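Local coordinates for protein exodeoxyribonuclease III (Archaeoglobus fulgidus, PDB 2VOA) that probably cleaves DNA at abasic sites as an AP endonuclease of the exonuclease III family, using magnesium or manganese ions, at residues F7-I12 with H17-W22. The protein carries 1 engineered substitution. Residues are numbered along the deposited sequence; the frame is centred on the assembly and turned at random.
With nucleotides of chain C.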
loop_
_atom_site.group_PDB
_atom_site.type_symbol
_atom_site.label_atom_id
_atom_site.label_comp_id
_atom_site.label_asym_id
_atom_site.label_seq_id
_atom_site.Cartn_x
_atom_site.Cartn_y
_atom_site.Cartn_z
ATOM N N PHE A 7 -18.325 11.762 -3.557
ATOM C CA PHE A 7 -17.481 10.551 -3.373
ATOM C C PHE A 7 -16.683 10.641 -2.082
ATOM O O PHE A 7 -15.816 11.508 -1.973
ATOM C CB PHE A 7 -16.540 10.431 -4.592
ATOM C CG PHE A 7 -15.742 9.137 -4.694
ATOM C CD1 PHE A 7 -16.089 7.977 -4.001
ATOM C CD2 PHE A 7 -14.635 9.095 -5.543
ATOM C CE1 PHE A 7 -15.329 6.796 -4.147
ATOM C CE2 PHE A 7 -13.871 7.932 -5.696
ATOM C CZ PHE A 7 -14.217 6.775 -4.996
ATOM N N ASN A 8 -16.970 9.733 -1.137
ATOM C CA ASN A 8 -16.130 9.554 0.045
ATOM C C ASN A 8 -14.933 8.710 -0.391
ATOM O O ASN A 8 -15.087 7.560 -0.791
ATOM C CB ASN A 8 -16.940 8.899 1.172
ATOM C CG ASN A 8 -16.109 8.667 2.401
ATOM O OD1 ASN A 8 -14.931 8.278 2.307
ATOM N ND2 ASN A 8 -16.712 8.900 3.571
ATOM N N VAL A 9 -13.750 9.322 -0.368
ATOM C CA VAL A 9 -12.555 8.716 -0.979
ATOM C C VAL A 9 -11.700 7.865 -0.026
ATOM O O VAL A 9 -10.768 7.173 -0.464
ATOM C CB VAL A 9 -11.659 9.808 -1.665
ATOM C CG1 VAL A 9 -12.429 10.530 -2.758
ATOM C CG2 VAL A 9 -11.115 10.799 -0.625
ATOM N N ASN A 10 -12.012 7.911 1.266
ATOM C CA ASN A 10 -11.201 7.238 2.303
ATOM C C ASN A 10 -9.687 7.480 2.142
ATOM O O ASN A 10 -8.911 6.553 1.919
ATOM C CB ASN A 10 -11.551 5.734 2.460
ATOM C CG ASN A 10 -10.720 5.052 3.530
ATOM O OD1 ASN A 10 -10.393 5.665 4.545
ATOM N ND2 ASN A 10 -10.334 3.799 3.291
ATOM N N SER A 11 -9.304 8.756 2.259
ATOM C CA SER A 11 -7.922 9.276 2.119
ATOM C C SER A 11 -7.565 9.560 0.657
ATOM O O SER A 11 -7.276 8.633 -0.147
ATOM C CB SER A 11 -6.838 8.404 2.776
ATOM O OG SER A 11 -5.567 9.064 2.712
ATOM N N ILE A 12 -7.572 10.844 0.317
ATOM C CA ILE A 12 -7.325 11.227 -1.077
ATOM C C ILE A 12 -5.928 10.773 -1.536
ATOM O O ILE A 12 -5.764 10.310 -2.676
ATOM C CB ILE A 12 -7.603 12.734 -1.355
ATOM C CG1 ILE A 12 -7.515 13.068 -2.857
ATOM C CG2 ILE A 12 -6.699 13.636 -0.517
ATOM C CD1 ILE A 12 -8.380 12.209 -3.777
ATOM N N HIS A 17 -5.279 6.985 -7.543
ATOM C CA HIS A 17 -5.294 5.987 -8.610
ATOM C C HIS A 17 -6.725 5.649 -9.045
ATOM O O HIS A 17 -6.909 5.043 -10.110
ATOM C CB HIS A 17 -4.564 4.714 -8.174
ATOM C CG HIS A 17 -5.286 3.954 -7.105
ATOM N ND1 HIS A 17 -5.284 4.344 -5.781
ATOM C CD2 HIS A 17 -6.059 2.845 -7.171
ATOM C CE1 HIS A 17 -6.011 3.494 -5.075
ATOM N NE2 HIS A 17 -6.487 2.572 -5.895
ATOM N N ILE A 18 -7.711 6.011 -8.213
ATOM C CA ILE A 18 -9.127 5.864 -8.539
ATOM C C ILE A 18 -9.673 7.199 -9.040
ATOM O O ILE A 18 -10.256 7.265 -10.110
ATOM C CB ILE A 18 -10.007 5.438 -7.297
ATOM C CG1 ILE A 18 -9.566 4.079 -6.734
ATOM C CG2 ILE A 18 -11.483 5.404 -7.671
ATOM C CD1 ILE A 18 -9.685 2.925 -7.719
ATOM N N VAL A 19 -9.481 8.253 -8.248
ATOM C CA VAL A 19 -10.201 9.527 -8.463
ATOM C C VAL A 19 -9.780 10.162 -9.791
ATOM O O VAL A 19 -10.618 10.594 -10.584
ATOM C CB VAL A 19 -9.950 10.509 -7.300
ATOM C CG1 VAL A 19 -10.495 11.917 -7.626
ATOM C CG2 VAL A 19 -10.555 9.960 -6.010
ATOM N N ILE A 20 -8.477 10.222 -10.030
ATOM C CA ILE A 20 -7.981 10.898 -11.233
ATOM C C ILE A 20 -8.472 10.213 -12.539
ATOM O O ILE A 20 -9.080 10.881 -13.384
ATOM C CB ILE A 20 -6.443 11.148 -11.165
ATOM C CG1 ILE A 20 -6.087 12.014 -9.933
ATOM C CG2 ILE A 20 -5.898 11.777 -12.484
ATOM C CD1 ILE A 20 -6.845 13.372 -9.844
ATOM N N PRO A 21 -8.257 8.889 -12.694
ATOM C CA PRO A 21 -8.849 8.213 -13.877
ATOM C C PRO A 21 -10.391 8.325 -13.938
ATOM O O PRO A 21 -10.980 8.420 -15.038
ATOM C CB PRO A 21 -8.436 6.751 -13.679
ATOM C CG PRO A 21 -7.163 6.833 -12.870
ATOM C CD PRO A 21 -7.422 7.957 -11.903
ATOM N N TRP A 22 -11.040 8.320 -12.774
ATOM C CA TRP A 22 -12.494 8.416 -12.751
ATOM C C TRP A 22 -12.932 9.787 -13.310
ATOM O O TRP A 22 -13.873 9.859 -14.097
ATOM C CB TRP A 22 -13.046 8.147 -11.343
ATOM C CG TRP A 22 -14.544 8.024 -11.318
ATOM C CD1 TRP A 22 -15.281 6.877 -11.479
ATOM C CD2 TRP A 22 -15.477 9.085 -11.159
ATOM N NE1 TRP A 22 -16.630 7.169 -11.432
ATOM C CE2 TRP A 22 -16.779 8.513 -11.209
ATOM C CE3 TRP A 22 -15.349 10.466 -10.951
ATOM C CZ2 TRP A 22 -17.950 9.289 -11.070
ATOM C CZ3 TRP A 22 -16.518 11.240 -10.806
ATOM C CH2 TRP A 22 -17.796 10.643 -10.888
ATOM P P DG C 3 -6.489 1.109 1.840
ATOM O OP1 DG C 3 -7.290 0.865 0.618
ATOM O OP2 DG C 3 -5.087 0.600 1.945
ATOM O "O5'" DG C 3 -6.421 2.669 2.142
ATOM C "C5'" DG C 3 -5.604 3.245 3.141
ATOM C "C4'" DG C 3 -6.473 4.215 3.908
ATOM O "O4'" DG C 3 -7.461 3.487 4.683
ATOM C "C3'" DG C 3 -5.723 5.075 4.907
ATOM O "O3'" DG C 3 -5.216 6.213 4.265
ATOM C "C2'" DG C 3 -6.851 5.426 5.877
ATOM C "C1'" DG C 3 -7.505 4.064 5.986
ATOM N N9 DG C 3 -6.922 3.136 6.972
ATOM C C8 DG C 3 -6.242 1.965 6.717
ATOM N N7 DG C 3 -5.842 1.334 7.785
ATOM C C5 DG C 3 -6.279 2.130 8.837
ATOM C C6 DG C 3 -6.137 1.948 10.243
ATOM O O6 DG C 3 -5.585 1.008 10.835
ATOM N N1 DG C 3 -6.719 2.993 10.967
ATOM C C2 DG C 3 -7.369 4.067 10.391
ATOM N N2 DG C 3 -7.869 4.982 11.231
ATOM N N3 DG C 3 -7.505 4.249 9.067
ATOM C C4 DG C 3 -6.948 3.241 8.352
ATOM P P DG C 4 -3.669 6.625 4.369
ATOM O OP1 DG C 4 -3.415 7.594 3.281
ATOM O OP2 DG C 4 -2.843 5.392 4.476
ATOM O "O5'" DG C 4 -3.565 7.400 5.760
ATOM C "C5'" DG C 4 -4.393 8.547 6.006
ATOM C "C4'" DG C 4 -4.652 8.733 7.491
ATOM O "O4'" DG C 4 -5.361 7.590 8.002
ATOM C "C3'" DG C 4 -3.408 8.833 8.372
ATOM O "O3'" DG C 4 -2.938 10.160 8.359
ATOM C "C2'" DG C 4 -4.001 8.462 9.738
ATOM C "C1'" DG C 4 -4.945 7.325 9.338
ATOM N N9 DG C 4 -4.336 5.987 9.436
ATOM C C8 DG C 4 -3.956 5.143 8.410
ATOM N N7 DG C 4 -3.457 4.004 8.820
ATOM C C5 DG C 4 -3.488 4.086 10.226
ATOM C C6 DG C 4 -3.074 3.168 11.243
ATOM O O6 DG C 4 -2.561 2.041 11.104
ATOM N N1 DG C 4 -3.276 3.658 12.542
ATOM C C2 DG C 4 -3.841 4.892 12.824
ATOM N N2 DG C 4 -3.980 5.223 14.125
ATOM N N3 DG C 4 -4.230 5.755 11.881
ATOM C C4 DG C 4 -4.040 5.294 10.608
#
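A single methyl, CG2 of V19, is shared by three side chains, F7, V9 and I12, while N10 and S11, between V9 and I12, reach for DNA. The setting is the first strand-helix step of the beta-alpha-beta unit formed by strand 2-8, helix 16-26 and strand 30-34, in the DNase I-like fold of AP endonucleases. It illustrates how a strand end can divide its labour, apolar groups gripping the helix and polar ones serving a site. V9 CG1 and I12 CD1 each come within 3.8 Å of V19 CG2, both side chains crossing that of V19 at about a right angle. With its CG anti to the backbone N (chi1 -171°), F7 swings its ring towards the helix, where CG2 of I18 meets the ring edge, 4.0 Å from F7 CE2. V9 CG1 lies 3.8 Å above one face of that ring, nearer its margin than its centre. L31 of the neighbouring strand and F48 of helix 45-49 also press on V19, and all five touching residues are buried.

Beyond N8 the strand gives way to a loop. N8 OD1 accepts from N10 N at 3.1 Å, closing an Asx turn, while N8 ND2 bonds to E35 and D146, residues predicted, like N8, to bind magnesium. N10 ND2 donates to O4' of DG3 of chain C at 3.2 Å in a bent bond (N-H...O angle 136°), and is also bonded to Y203; N10 OD1 bonds to K37. With an alanine at N10, the sugar oxygen would probably lose its amide donor, and K37 and Y203 their bonds to the amide. One nucleotide further along, S11 OG donates to the phosphate oxygen OP1 of DG4 of chain C at 2.7 Å.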